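Side-chain contacts in CRISPR-associated endonuclease Cas1 (PDB 4XTK), which probably acts as a metal-dependent endonuclease on double-stranded DNA in CRISPR adaptive immunity, working as a homodimer that joins a Cas2 dimer: residues Asn157-Tyr162 and Ile234-Lys239; Glu178-Arg183 and Leu192-Asn197; Lys126-Arg131 and Leu246-Val251. All blocks are in the same frame, centred on the assembly; numbering follows the deposited sequence.

Interaction 1 (Asn157-Tyr162 and Ile234-Lys239); sequences NAREEY and IAELFK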
ATOM      1  N   ASN E 157      10.303   7.929 -30.736  1.00 47.98           N
ATOM      2  CA  ASN E 157      10.853   8.530 -31.941  1.00 48.98           C
ATOM      3  C   ASN E 157      10.266   9.913 -32.196  1.00 46.55           C
ATOM      4  O   ASN E 157      10.976  10.828 -32.618  1.00 47.54           O
ATOM      5  CB  ASN E 157      10.615   7.622 -33.154  1.00 57.79           C
ATOM      6  CG  ASN E 157      11.352   6.298 -33.048  1.00 64.42           C
ATOM      7  OD1 ASN E 157      12.401   6.205 -32.409  1.00 63.66           O
ATOM      8  ND2 ASN E 157      10.809   5.268 -33.686  1.00 68.75           N
ATOM      9  N   ALA E 158       8.969  10.058 -31.933  1.00 44.21           N
ATOM     10  CA  ALA E 158       8.301  11.354 -32.013  1.00 42.97           C
ATOM     11  C   ALA E 158       8.955  12.351 -31.070  1.00 42.54           C
ATOM     12  O   ALA E 158       9.209  13.498 -31.434  1.00 44.05           O
ATOM     13  CB  ALA E 158       6.824  11.219 -31.687  1.00 43.51           C
ATOM     14  N   ARG E 159       9.222  11.899 -29.849  1.00 43.36           N
ATOM     15  CA  ARG E 159       9.862  12.738 -28.849  1.00 45.81           C
ATOM     16  C   ARG E 159      11.227  13.221 -29.346  1.00 52.21           C
ATOM     17  O   ARG E 159      11.564  14.404 -29.208  1.00 45.94           O
ATOM     18  CB  ARG E 159      10.004  11.976 -27.531  1.00 48.29           C
ATOM     19  CG  ARG E 159      10.548  12.799 -26.374  1.00 53.54           C
ATOM     20  CD  ARG E 159       9.477  13.667 -25.742  1.00 42.33           C
ATOM     21  NE  ARG E 159       8.354  12.880 -25.239  1.00 45.99           N
ATOM     22  CZ  ARG E 159       7.216  13.402 -24.791  1.00 50.28           C
ATOM     23  NH1 ARG E 159       7.045  14.720 -24.776  1.00 57.84           N
ATOM     24  NH2 ARG E 159       6.246  12.606 -24.361  1.00 51.74           N
ATOM     25  N   GLU E 160      11.998  12.311 -29.941  1.00 52.28           N
ATOM     26  CA  GLU E 160      13.347  12.639 -30.394  1.00 48.46           C
ATOM     27  C   GLU E 160      13.318  13.672 -31.520  1.00 48.73           C
ATOM     28  O   GLU E 160      14.148  14.580 -31.562  1.00 50.45           O
ATOM     29  CB  GLU E 160      14.085  11.381 -30.842  1.00 48.00           C
ATOM     30  N   GLU E 161      12.353  13.534 -32.423  1.00 43.29           N
ATOM     31  CA  GLU E 161      12.155  14.513 -33.487  1.00 45.67           C
ATOM     32  C   GLU E 161      11.704  15.849 -32.902  1.00 47.06           C
ATOM     33  O   GLU E 161      12.133  16.925 -33.333  1.00 48.57           O
ATOM     34  CB  GLU E 161      11.132  13.998 -34.501  1.00 47.55           C
ATOM     35  CG  GLU E 161      10.705  15.020 -35.527  1.00 50.12           C
ATOM     36  CD  GLU E 161      11.862  15.496 -36.377  1.00 75.33           C
ATOM     37  OE1 GLU E 161      12.820  14.715 -36.559  1.00 79.04           O
ATOM     38  OE2 GLU E 161      11.819  16.649 -36.862  1.00 68.94           O
ATOM     39  N   TYR E 162      10.825  15.762 -31.913  1.00 46.17           N
ATOM     40  CA  TYR E 162      10.338  16.926 -31.207  1.00 49.17           C
ATOM     41  C   TYR E 162      11.496  17.670 -30.546  1.00 51.24           C
ATOM     42  O   TYR E 162      11.573  18.898 -30.613  1.00 50.62           O
ATOM     43  CB  TYR E 162       9.293  16.496 -30.180  1.00 48.65           C
ATOM     44  CG  TYR E 162       9.066  17.468 -29.055  1.00 48.88           C
ATOM     45  CD1 TYR E 162       8.157  18.507 -29.182  1.00 50.87           C
ATOM     46  CD2 TYR E 162       9.750  17.336 -27.855  1.00 44.63           C
ATOM     47  CE1 TYR E 162       7.945  19.396 -28.148  1.00 54.96           C
ATOM     48  CE2 TYR E 162       9.547  18.219 -26.818  1.00 47.22           C
ATOM     49  CZ  TYR E 162       8.643  19.244 -26.969  1.00 49.79           C
ATOM     50  OH  TYR E 162       8.435  20.116 -25.936  1.00 43.28           O
ATOM     51  N   ILE E 234       1.799   8.839 -17.520  1.00 40.79           N
ATOM     52  CA  ILE E 234       1.143  10.132 -17.371  1.00 37.77           C
ATOM     53  C   ILE E 234       2.119  11.299 -17.593  1.00 36.64           C
ATOM     54  O   ILE E 234       1.767  12.298 -18.227  1.00 37.33           O
ATOM     55  CB  ILE E 234       0.472  10.238 -15.978  1.00 42.71           C
ATOM     56  CG1 ILE E 234      -0.553   9.117 -15.811  1.00 38.82           C
ATOM     57  CG2 ILE E 234      -0.222  11.578 -15.797  1.00 32.81           C
ATOM     58  CD1 ILE E 234      -1.679   9.166 -16.835  1.00 30.30           C
ATOM     59  N   ALA E 235       3.350  11.158 -17.104  1.00 35.02           N
ATOM     60  CA  ALA E 235       4.377  12.188 -17.279  1.00 40.92           C
ATOM     61  C   ALA E 235       4.624  12.549 -18.747  1.00 37.00           C
ATOM     62  O   ALA E 235       5.076  13.652 -19.048  1.00 44.67           O
ATOM     63  CB  ALA E 235       5.680  11.745 -16.635  1.00 41.32           C
ATOM     64  N   GLU E 236       4.329  11.625 -19.657  1.00 33.69           N
ATOM     65  CA  GLU E 236       4.543  11.873 -21.081  1.00 38.96           C
ATOM     66  C   GLU E 236       3.737  13.073 -21.575  1.00 34.96           C
ATOM     67  O   GLU E 236       4.129  13.750 -22.523  1.00 38.82           O
ATOM     68  CB  GLU E 236       4.189  10.633 -21.910  1.00 40.96           C
ATOM     69  CG  GLU E 236       5.002   9.381 -21.588  1.00 51.57           C
ATOM     70  CD  GLU E 236       6.443   9.426 -22.094  1.00 57.48           C
ATOM     71  OE1 GLU E 236       6.943  10.523 -22.419  1.00 66.71           O
ATOM     72  OE2 GLU E 236       7.078   8.347 -22.169  1.00 51.47           O
ATOM     73  N   LEU E 237       2.616  13.338 -20.917  1.00 34.87           N
ATOM     74  CA  LEU E 237       1.742  14.430 -21.315  1.00 36.05           C
ATOM     75  C   LEU E 237       2.299  15.785 -20.904  1.00 39.41           C
ATOM     76  O   LEU E 237       2.049  16.796 -21.559  1.00 40.34           O
ATOM     77  CB  LEU E 237       0.352  14.253 -20.702  1.00 38.97           C
ATOM     78  CG  LEU E 237      -0.659  13.341 -21.401  1.00 51.75           C
ATOM     79  CD1 LEU E 237      -0.228  11.884 -21.361  1.00 46.24           C
ATOM     80  CD2 LEU E 237      -2.036  13.516 -20.777  1.00 55.39           C
ATOM     81  N   PHE E 238       2.986  15.808 -19.769  1.00 37.18           N
ATOM     82  CA  PHE E 238       3.380  17.069 -19.159  1.00 45.76           C
ATOM     83  C   PHE E 238       4.840  17.465 -19.350  1.00 46.64           C
ATOM     84  O   PHE E 238       5.269  18.509 -18.852  1.00 42.93           O
ATOM     85  CB  PHE E 238       3.012  17.019 -17.683  1.00 41.13           C
ATOM     86  CG  PHE E 238       1.558  16.760 -17.460  1.00 43.56           C
ATOM     87  CD1 PHE E 238       0.656  17.806 -17.451  1.00 48.01           C
ATOM     88  CD2 PHE E 238       1.083  15.465 -17.321  1.00 38.33           C
ATOM     89  CE1 PHE E 238      -0.691  17.573 -17.275  1.00 46.43           C
ATOM     90  CE2 PHE E 238      -0.256  15.223 -17.146  1.00 31.01           C
ATOM     91  CZ  PHE E 238      -1.148  16.278 -17.124  1.00 40.98           C
ATOM     92  N   LYS E 239       5.597  16.639 -20.063  1.00 44.26           N
ATOM     93  CA  LYS E 239       7.012  16.912 -20.297  1.00 43.34           C
ATOM     94  C   LYS E 239       7.261  18.257 -21.017  1.00 48.99           C
ATOM     95  O   LYS E 239       8.171  19.002 -20.633  1.00 39.01           O
ATOM     96  CB  LYS E 239       7.653  15.754 -21.077  1.00 41.68           C
ATOM     97  CG  LYS E 239       8.116  14.596 -20.203  1.00 35.86           C
ATOM     98  CD  LYS E 239       8.599  13.394 -21.023  1.00 30.13           C
ATOM     99  CE  LYS E 239       9.245  12.351 -20.109  1.00 35.75           C
ATOM    100  NZ  LYS E 239       9.732  11.156 -20.840  1.00 46.55           N
TER

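Interaction 2 (Glu178-Arg183 and Leu192-Asn197); sequences EKRTRR and LISFGN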
ATOM      1  N   GLU E 178      20.970  18.409 -29.197  1.00 57.73           N
ATOM      2  CA  GLU E 178      21.471  17.585 -30.291  1.00 62.39           C
ATOM      3  C   GLU E 178      20.536  16.383 -30.443  1.00 78.23           C
ATOM      4  O   GLU E 178      19.374  16.534 -30.823  1.00 80.73           O
ATOM      5  CB  GLU E 178      22.916  17.146 -30.043  1.00 63.99           C
ATOM      6  CG  GLU E 178      23.917  18.296 -30.004  1.00 81.81           C
ATOM      7  CD  GLU E 178      23.944  19.104 -31.293  1.00 95.10           C
ATOM      8  OE1 GLU E 178      24.070  18.493 -32.377  1.00102.55           O
ATOM      9  OE2 GLU E 178      23.846  20.350 -31.221  1.00 95.30           O
ATOM     10  N   LYS E 179      21.047  15.195 -30.165  1.00 45.98           N
ATOM     11  CA  LYS E 179      20.225  13.993 -30.167  1.00 66.36           C
ATOM     12  C   LYS E 179      19.900  13.549 -28.736  1.00 62.05           C
ATOM     13  O   LYS E 179      20.796  13.455 -27.907  1.00 68.72           O
ATOM     14  CB  LYS E 179      20.957  12.893 -30.931  1.00 62.78           C
ATOM     15  CG  LYS E 179      20.203  11.608 -31.184  1.00 71.15           C
ATOM     16  CD  LYS E 179      21.112  10.694 -32.023  1.00 89.10           C
ATOM     17  CE  LYS E 179      20.458   9.378 -32.410  1.00 99.42           C
ATOM     18  NZ  LYS E 179      19.371   9.549 -33.410  1.00104.95           N
ATOM     19  N   ARG E 180      18.623  13.311 -28.434  1.00 54.83           N
ATOM     20  CA  ARG E 180      18.250  12.622 -27.192  1.00 54.26           C
ATOM     21  C   ARG E 180      17.626  11.264 -27.464  1.00 67.70           C
ATOM     22  O   ARG E 180      16.566  11.166 -28.085  1.00 76.94           O
ATOM     23  CB  ARG E 180      17.272  13.436 -26.343  1.00 54.22           C
ATOM     24  CG  ARG E 180      16.900  12.705 -25.035  1.00 46.06           C
ATOM     25  CD  ARG E 180      16.235  13.618 -24.022  1.00 41.32           C
ATOM     26  NE  ARG E 180      16.016  12.961 -22.732  1.00 43.07           N
ATOM     27  CZ  ARG E 180      16.826  13.082 -21.683  1.00 48.90           C
ATOM     28  NH1 ARG E 180      17.919  13.830 -21.769  1.00 58.65           N
ATOM     29  NH2 ARG E 180      16.547  12.459 -20.544  1.00 38.95           N
ATOM     30  N   THR E 181      18.283  10.222 -26.971  1.00 74.27           N
ATOM     31  CA  THR E 181      17.822   8.850 -27.144  1.00 79.39           C
ATOM     32  C   THR E 181      17.555   8.190 -25.792  1.00 76.32           C
ATOM     33  O   THR E 181      17.564   8.851 -24.753  1.00 81.17           O
ATOM     34  CB  THR E 181      18.838   8.011 -27.940  1.00 80.30           C
ATOM     35  OG1 THR E 181      20.113   8.052 -27.286  1.00 80.11           O
ATOM     36  CG2 THR E 181      18.984   8.561 -29.347  1.00 80.71           C
ATOM     37  N   ARG E 182      17.281   6.891 -25.817  1.00 61.84           N
ATOM     38  CA  ARG E 182      17.083   6.123 -24.593  1.00 62.40           C
ATOM     39  C   ARG E 182      18.349   6.126 -23.716  1.00 58.98           C
ATOM     40  O   ARG E 182      18.274   5.954 -22.495  1.00 57.51           O
ATOM     41  CB  ARG E 182      16.654   4.690 -24.934  1.00 61.92           C
ATOM     42  N   ARG E 183      19.508   6.318 -24.342  1.00 54.85           N
ATOM     43  CA  ARG E 183      20.740   6.592 -23.602  1.00 53.52           C
ATOM     44  C   ARG E 183      21.302   7.939 -24.044  1.00 52.09           C
ATOM     45  O   ARG E 183      22.158   8.006 -24.929  1.00 56.22           O
ATOM     46  CB  ARG E 183      21.785   5.494 -23.805  1.00 54.90           C
ATOM     47  CG  ARG E 183      23.011   5.668 -22.929  1.00 44.78           C
ATOM     48  CD  ARG E 183      24.022   4.563 -23.132  1.00 72.41           C
ATOM     49  NE  ARG E 183      25.245   4.812 -22.373  1.00 81.82           N
ATOM     50  CZ  ARG E 183      25.432   4.431 -21.115  1.00 85.21           C
ATOM     51  NH1 ARG E 183      24.476   3.776 -20.469  1.00 89.66           N
ATOM     52  NH2 ARG E 183      26.576   4.699 -20.502  1.00 85.61           N
ATOM     53  N   LEU E 192      19.993  18.436 -17.933  1.00 44.86           N
ATOM     54  CA  LEU E 192      18.836  19.180 -17.462  1.00 45.20           C
ATOM     55  C   LEU E 192      17.530  18.433 -17.724  1.00 40.34           C
ATOM     56  O   LEU E 192      16.712  18.266 -16.815  1.00 41.27           O
ATOM     57  CB  LEU E 192      18.792  20.561 -18.115  1.00 47.70           C
ATOM     58  CG  LEU E 192      19.850  21.540 -17.612  1.00 47.38           C
ATOM     59  CD1 LEU E 192      19.861  22.776 -18.480  1.00 51.47           C
ATOM     60  CD2 LEU E 192      19.601  21.908 -16.154  1.00 46.22           C
ATOM     61  N   ILE E 193      17.342  17.990 -18.967  1.00 41.79           N
ATOM     62  CA  ILE E 193      16.136  17.262 -19.341  1.00 44.39           C
ATOM     63  C   ILE E 193      15.962  16.021 -18.460  1.00 37.16           C
ATOM     64  O   ILE E 193      14.873  15.764 -17.950  1.00 36.27           O
ATOM     65  CB  ILE E 193      16.157  16.844 -20.825  1.00 48.01           C
ATOM     66  CG1 ILE E 193      16.311  18.072 -21.725  1.00 56.25           C
ATOM     67  CG2 ILE E 193      14.893  16.068 -21.184  1.00 46.64           C
ATOM     68  CD1 ILE E 193      15.191  19.070 -21.586  1.00 63.76           C
ATOM     69  N   SER E 194      17.045  15.272 -18.269  1.00 36.97           N
ATOM     70  CA  SER E 194      17.006  14.096 -17.407  1.00 35.97           C
ATOM     71  C   SER E 194      16.611  14.472 -15.993  1.00 41.63           C
ATOM     72  O   SER E 194      15.776  13.804 -15.377  1.00 40.64           O
ATOM     73  CB  SER E 194      18.354  13.382 -17.391  1.00 36.27           C
ATOM     74  OG  SER E 194      18.598  12.752 -18.637  1.00 45.67           O
ATOM     75  N   PHE E 195      17.201  15.549 -15.486  1.00 44.17           N
ATOM     76  CA  PHE E 195      16.908  15.993 -14.132  1.00 45.05           C
ATOM     77  C   PHE E 195      15.451  16.434 -14.000  1.00 48.16           C
ATOM     78  O   PHE E 195      14.758  16.023 -13.069  1.00 47.41           O
ATOM     79  CB  PHE E 195      17.844  17.125 -13.721  1.00 43.44           C
ATOM     80  CG  PHE E 195      17.651  17.572 -12.308  1.00 44.04           C
ATOM     81  CD1 PHE E 195      18.091  16.785 -11.254  1.00 46.11           C
ATOM     82  CD2 PHE E 195      17.010  18.770 -12.027  1.00 47.55           C
ATOM     83  CE1 PHE E 195      17.904  17.190  -9.935  1.00 48.68           C
ATOM     84  CE2 PHE E 195      16.822  19.185 -10.715  1.00 50.84           C
ATOM     85  CZ  PHE E 195      17.268  18.393  -9.668  1.00 48.19           C
ATOM     86  N   GLY E 196      14.994  17.263 -14.936  1.00 36.88           N
ATOM     87  CA  GLY E 196      13.617  17.723 -14.956  1.00 32.99           C
ATOM     88  C   GLY E 196      12.629  16.571 -15.051  1.00 41.56           C
ATOM     89  O   GLY E 196      11.633  16.531 -14.319  1.00 42.76           O
ATOM     90  N   ASN E 197      12.906  15.629 -15.950  1.00 33.70           N
ATOM     91  CA  ASN E 197      12.052  14.458 -16.106  1.00 31.76           C
ATOM     92  C   ASN E 197      11.920  13.668 -14.818  1.00 35.80           C
ATOM     93  O   ASN E 197      10.818  13.278 -14.437  1.00 41.44           O
ATOM     94  CB  ASN E 197      12.576  13.550 -17.214  1.00 27.98           C
ATOM     95  CG  ASN E 197      12.183  14.039 -18.582  1.00 37.77           C
ATOM     96  OD1 ASN E 197      11.473  15.039 -18.712  1.00 36.74           O
ATOM     97  ND2 ASN E 197      12.643  13.348 -19.612  1.00 28.47           N
TER
HETATM   98  O   HOH W   1      14.545  11.092 -18.814  1.00 40.35           O

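Interaction 3 (Lys126-Arg131 and Leu246-Val251); sequences KKRKVR and LFLNLV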
ATOM      1  N   LYS E 126       4.002  25.136 -31.656  1.00 61.68           N
ATOM      2  CA  LYS E 126       3.269  26.190 -32.357  1.00 61.80           C
ATOM      3  C   LYS E 126       3.183  27.482 -31.545  1.00 62.06           C
ATOM      4  O   LYS E 126       3.145  28.571 -32.114  1.00 63.14           O
ATOM      5  CB  LYS E 126       1.864  25.716 -32.724  1.00 63.28           C
ATOM      6  CG  LYS E 126       1.831  24.734 -33.880  1.00 67.70           C
ATOM      7  CD  LYS E 126       0.406  24.435 -34.311  1.00 76.42           C
ATOM      8  CE  LYS E 126       0.378  23.463 -35.478  1.00 83.69           C
ATOM      9  NZ  LYS E 126      -1.012  23.098 -35.861  1.00 91.88           N
ATOM     10  N   LYS E 127       3.142  27.352 -30.222  1.00 62.32           N
ATOM     11  CA  LYS E 127       3.136  28.510 -29.325  1.00 65.95           C
ATOM     12  C   LYS E 127       4.431  29.299 -29.472  1.00 63.88           C
ATOM     13  O   LYS E 127       4.458  30.518 -29.314  1.00 70.33           O
ATOM     14  CB  LYS E 127       2.959  28.066 -27.871  1.00 65.67           C
ATOM     15  CG  LYS E 127       1.672  28.512 -27.211  1.00 64.67           C
ATOM     16  CD  LYS E 127       1.472  27.793 -25.876  1.00 58.28           C
ATOM     17  N   ARG E 128       5.509  28.576 -29.750  1.00 56.68           N
ATOM     18  CA  ARG E 128       6.833  29.165 -29.898  1.00 60.21           C
ATOM     19  C   ARG E 128       7.216  29.449 -31.351  1.00 65.09           C
ATOM     20  O   ARG E 128       8.372  29.758 -31.639  1.00 66.84           O
ATOM     21  CB  ARG E 128       7.868  28.283 -29.210  1.00 55.19           C
ATOM     22  CG  ARG E 128       7.814  28.479 -27.702  1.00 55.48           C
ATOM     23  CD  ARG E 128       8.619  27.472 -26.934  1.00 63.97           C
ATOM     24  NE  ARG E 128       8.437  27.644 -25.494  1.00 79.78           N
ATOM     25  CZ  ARG E 128       9.143  28.483 -24.745  1.00 91.53           C
ATOM     26  NH1 ARG E 128      10.089  29.240 -25.291  1.00 92.50           N
ATOM     27  NH2 ARG E 128       8.903  28.563 -23.443  1.00 95.32           N
ATOM     28  N   LYS E 129       6.245  29.306 -32.253  1.00 67.71           N
ATOM     29  CA  LYS E 129       6.399  29.649 -33.672  1.00 68.61           C
ATOM     30  C   LYS E 129       7.399  28.732 -34.378  1.00 68.31           C
ATOM     31  O   LYS E 129       8.196  29.176 -35.205  1.00 69.45           O
ATOM     32  CB  LYS E 129       6.818  31.115 -33.833  1.00 71.16           C
ATOM     33  CG  LYS E 129       5.981  32.108 -33.030  1.00 68.86           C
ATOM     34  CD  LYS E 129       4.726  32.523 -33.771  1.00 72.61           C
ATOM     35  CE  LYS E 129       4.924  33.851 -34.481  1.00 76.83           C
ATOM     36  N   VAL E 130       7.346  27.451 -34.030  1.00 64.01           N
ATOM     37  CA  VAL E 130       8.158  26.419 -34.661  1.00 62.30           C
ATOM     38  C   VAL E 130       7.248  25.475 -35.455  1.00 67.05           C
ATOM     39  O   VAL E 130       6.129  25.190 -35.025  1.00 62.30           O
ATOM     40  CB  VAL E 130       8.963  25.623 -33.604  1.00 60.35           C
ATOM     41  CG1 VAL E 130       9.669  24.427 -34.229  1.00 64.73           C
ATOM     42  CG2 VAL E 130       9.957  26.528 -32.896  1.00 55.49           C
ATOM     43  N   ARG E 131       7.718  24.997 -36.607  1.00 72.14           N
ATOM     44  CA  ARG E 131       6.934  24.080 -37.441  1.00 76.24           C
ATOM     45  C   ARG E 131       6.769  22.713 -36.779  1.00 66.44           C
ATOM     46  O   ARG E 131       7.748  22.071 -36.409  1.00 63.00           O
ATOM     47  CB  ARG E 131       7.594  23.908 -38.811  1.00 87.70           C
ATOM     48  CG  ARG E 131       8.169  25.191 -39.385  1.00101.98           C
ATOM     49  CD  ARG E 131       7.592  25.480 -40.759  1.00119.47           C
ATOM     50  NE  ARG E 131       8.167  24.621 -41.792  1.00128.56           N
ATOM     51  CZ  ARG E 131       7.450  23.921 -42.666  1.00128.48           C
ATOM     52  NH1 ARG E 131       6.123  23.964 -42.626  1.00134.98           N
ATOM     53  NH2 ARG E 131       8.058  23.170 -43.573  1.00118.82           N
ATOM     54  N   LEU E 246      10.715  24.855 -18.898  1.00 46.47           N
ATOM     55  CA  LEU E 246      11.697  25.200 -17.884  1.00 52.45           C
ATOM     56  C   LEU E 246      13.112  25.162 -18.457  1.00 57.99           C
ATOM     57  O   LEU E 246      13.935  26.028 -18.161  1.00 56.19           O
ATOM     58  CB  LEU E 246      11.575  24.247 -16.700  1.00 48.92           C
ATOM     59  CG  LEU E 246      12.180  24.664 -15.371  1.00 62.92           C
ATOM     60  CD1 LEU E 246      11.587  25.991 -14.940  1.00 60.65           C
ATOM     61  CD2 LEU E 246      11.903  23.582 -14.344  1.00 66.81           C
ATOM     62  N   PHE E 247      13.383  24.158 -19.285  1.00 59.86           N
ATOM     63  CA  PHE E 247      14.704  23.989 -19.889  1.00 50.84           C
ATOM     64  C   PHE E 247      15.072  25.164 -20.785  1.00 53.54           C
ATOM     65  O   PHE E 247      16.173  25.709 -20.686  1.00 46.02           O
ATOM     66  CB  PHE E 247      14.770  22.682 -20.684  1.00 40.82           C
ATOM     67  CG  PHE E 247      15.833  22.672 -21.738  1.00 45.97           C
ATOM     68  CD1 PHE E 247      17.172  22.606 -21.391  1.00 47.59           C
ATOM     69  CD2 PHE E 247      15.494  22.738 -23.081  1.00 48.60           C
ATOM     70  CE1 PHE E 247      18.156  22.610 -22.366  1.00 53.03           C
ATOM     71  CE2 PHE E 247      16.477  22.739 -24.062  1.00 52.28           C
ATOM     72  CZ  PHE E 247      17.807  22.674 -23.703  1.00 52.64           C
ATOM     73  N   LEU E 248      14.145  25.545 -21.659  1.00 57.18           N
ATOM     74  CA  LEU E 248      14.342  26.685 -22.548  1.00 50.97           C
ATOM     75  C   LEU E 248      14.524  27.981 -21.756  1.00 56.51           C
ATOM     76  O   LEU E 248      15.490  28.719 -21.958  1.00 56.79           O
ATOM     77  CB  LEU E 248      13.160  26.827 -23.512  1.00 46.26           C
ATOM     78  CG  LEU E 248      13.038  25.842 -24.679  1.00 48.36           C
ATOM     79  CD1 LEU E 248      11.779  26.131 -25.487  1.00 44.36           C
ATOM     80  CD2 LEU E 248      14.269  25.888 -25.566  1.00 44.29           C
ATOM     81  N   ASN E 249      13.588  28.249 -20.853  1.00 61.40           N
ATOM     82  CA  ASN E 249      13.609  29.484 -20.083  1.00 66.14           C
ATOM     83  C   ASN E 249      14.898  29.654 -19.294  1.00 65.92           C
ATOM     84  O   ASN E 249      15.476  30.738 -19.269  1.00 67.52           O
ATOM     85  CB  ASN E 249      12.408  29.539 -19.138  1.00 67.31           C
ATOM     86  CG  ASN E 249      11.105  29.783 -19.871  1.00 72.13           C
ATOM     87  OD1 ASN E 249      11.083  29.905 -21.097  1.00 75.80           O
ATOM     88  ND2 ASN E 249      10.009  29.844 -19.125  1.00 76.33           N
ATOM     89  N   LEU E 250      15.363  28.580 -18.670  1.00 60.43           N
ATOM     90  CA  LEU E 250      16.538  28.675 -17.813  1.00 61.49           C
ATOM     91  C   LEU E 250      17.853  28.834 -18.594  1.00 64.10           C
ATOM     92  O   LEU E 250      18.721  29.607 -18.181  1.00 68.83           O
ATOM     93  CB  LEU E 250      16.601  27.457 -16.889  1.00 59.52           C
ATOM     94  CG  LEU E 250      15.539  27.489 -15.779  1.00 60.71           C
ATOM     95  CD1 LEU E 250      15.606  26.249 -14.901  1.00 57.63           C
ATOM     96  CD2 LEU E 250      15.665  28.753 -14.933  1.00 60.46           C
ATOM     97  N   VAL E 251      18.009  28.129 -19.717  1.00 53.76           N
ATOM     98  CA  VAL E 251      19.260  28.220 -20.473  1.00 57.41           C
ATOM     99  C   VAL E 251      19.328  29.476 -21.328  1.00 56.55           C
ATOM    100  O   VAL E 251      20.413  29.998 -21.571  1.00 59.55           O
ATOM    101  CB  VAL E 251      19.504  26.989 -21.394  1.00 55.69           C
ATOM    102  CG1 VAL E 251      19.515  25.711 -20.582  1.00 53.77           C
ATOM    103  CG2 VAL E 251      18.487  26.924 -22.533  1.00 58.77           C
TER

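Interaction 1 (Asn157-Tyr162 and Ile234-Lys239)
Arg159 reaches out of helix 148-166 and brings one nitrogen, NH2, up to two oxygens of Glu236 on helix 230-252. The carboxylate oxygen OE1 forms a salt bridge with NH2 at 2.9 Å, and the backbone O of Glu236 accepts a hydrogen bond from the same NH2 at 3.0 Å. That bond is moderately bent (N-H...O 153°), with the carbonyl oxygen a little out of the guanidinium plane. Guanidinium and carboxylate lie almost parallel, 6° apart, yet OE1 approaches obliquely through one nitrogen, so this is not the two-pronged pairing of an arginine with both carboxylate oxygens. The arginine chain leaves with CG anti to the backbone N (chi1 -175°) and then bends at its second and third torsions, a course that turns the guanidinium so that NH2 meets the Glu236 oxygens while one face lies against Lys239 CD.

That CD sits over the centre of the group, 4.0 Å from Arg159 CZ. Extended beyond CG, the lysine carries NZ back to Glu236 OE1, a weak bond of 3.3 Å inside a salt bridge. OE1 is thus shared by Arg159 and Lys239, and the three residues form a salt-bridge network; Glu236 is, by similarity, a manganese ligand.

Arg159 NH2 also pairs with Glu155, another ligand by similarity, and Lys239 NZ bonds to Tyr201 OH. The contact is buried in the helical part of Cas1: helix 103-127 touches both segments, while helices 188-208 and 301-316 pack against 234-239, and helix 136-144 against 157-162.

Interaction 2 (Glu178-Arg183 and Leu192-Asn197)
The irregular segment 178-183 runs beside helix 188-208 with its closest backbone approach at Arg180 and Ile193, whose CA atoms are 9.4 Å apart, a gap bridged by the arginine side chain. Arg180 sets out with CG anti to the backbone N (chi1 -179°) and stays extended as far as NE, which carries the guanidinium onto the flank of the helix.

There the flat group meets two different surfaces. Over one face lies the CG2 methyl of Ile193, above the centre of the group and 3.6 Å from Arg180 CZ. The CB of Ile193 lies 3.6 Å from NH1 of Arg180, so the branch point of the isoleucine also takes part in the packing. At the edge, Ser194 OG accepts a nearly straight hydrogen bond from Arg180 NH2, at 2.8 Å with an N-H...O angle of 166°, and lies within 5° of the guanidinium plane. A water is at the edge as well: it accepts from Arg180 NH2 at 3.0 Å and from Asn197 ND2 at 3.1 Å, linking the arginine to a residue one turn beyond Ile193.

Arg180 NH1 donates to Asn190 OD1, just ahead of the helical segment, and Ser194 OG has a further hydrogen bond with Asn190 O. Tyr163 of helix 148-166 touches both Arg180 and Ile193, so helix 148-166 borders the contact between the loop and helix 188-208.

Chemically, the guanidinium works in two ways at once, greasy across a face and polar around its rim. Bonds to a serine, an asparagine and a water, all neutral, would fix its rotation and tie the loop to the helix without needing a carboxylate among these partners.

Interaction 3 (Lys126-Arg131 and Leu246-Val251)
Arg128 lies within the Schellman motif that ends helix 103-127, just before its C-prime residue Lys129, and its side chain extends from there to Leu248 and Asn249 on helix 230-252. The motif itself is a matter of backbone bonds. Lys129 has positive phi; Lys129 N bonds to Lys126 O, and Val130 N reaches back to Leu125 O. Arg128 is the first residue to depart from helical backbone angles, and from this turn it bridges to the second helix, although the nearest CA atoms, those of Arg128 and Leu248, are 10.8 Å apart.

The nonpolar part of the contact belongs to one methyl group. Leu248 and Arg128 extend toward each other from opposite directions, and CD1 of the leucine lies over one face of the guanidinium, displaced from the centre toward the rim. It is 3.5 Å from Arg128 NH1, and it also touches the aliphatic end of the arginine, 3.7 Å from CD. The arginine holds this pose with CG anti to the carbonyl carbon (chi1 -77°) and a chain extended from CG to NE. Leu169, in a loop, touches both Arg128 and Leu248, while Ile166 of helix 148-166 also packs on the leucine; the contact therefore joins the end of one helix to another beside the close of a third, away from the annotated metal ligands.

The polar part is slight. Asn249 crosses obliquely with its amide plane turned 53° from the guanidinium, presenting its oxygen near the guanidinium plane, at the edge. The one hydrogen bond between the segments is weak: Arg128 NH2 to Asn249 OD1, 3.5 Å, with an N-H...O angle of 157°.

Overall arrangement
All three contacts lie in the helical part of Cas1, on the same side of the chain's centre. Interactions 1 and 3 share helix 230-252 and have centres about 14 Å apart; interaction 2, between helix 188-208 and the loop before it, is centred about 11 Å from interaction 1 and 16 Å from interaction 3. Along the chain, interaction 3 spans interaction 1, which in turn spans interaction 2. Asn197 packs on Lys239, while Leu192 packs on Phe247 and Val251, and Ile193 on Phe247, joining interaction 2 to both others. Helix 230-252 thus carries the probable metal-site residue of interaction 1 and, farther along, the partly buried contact of interaction 3.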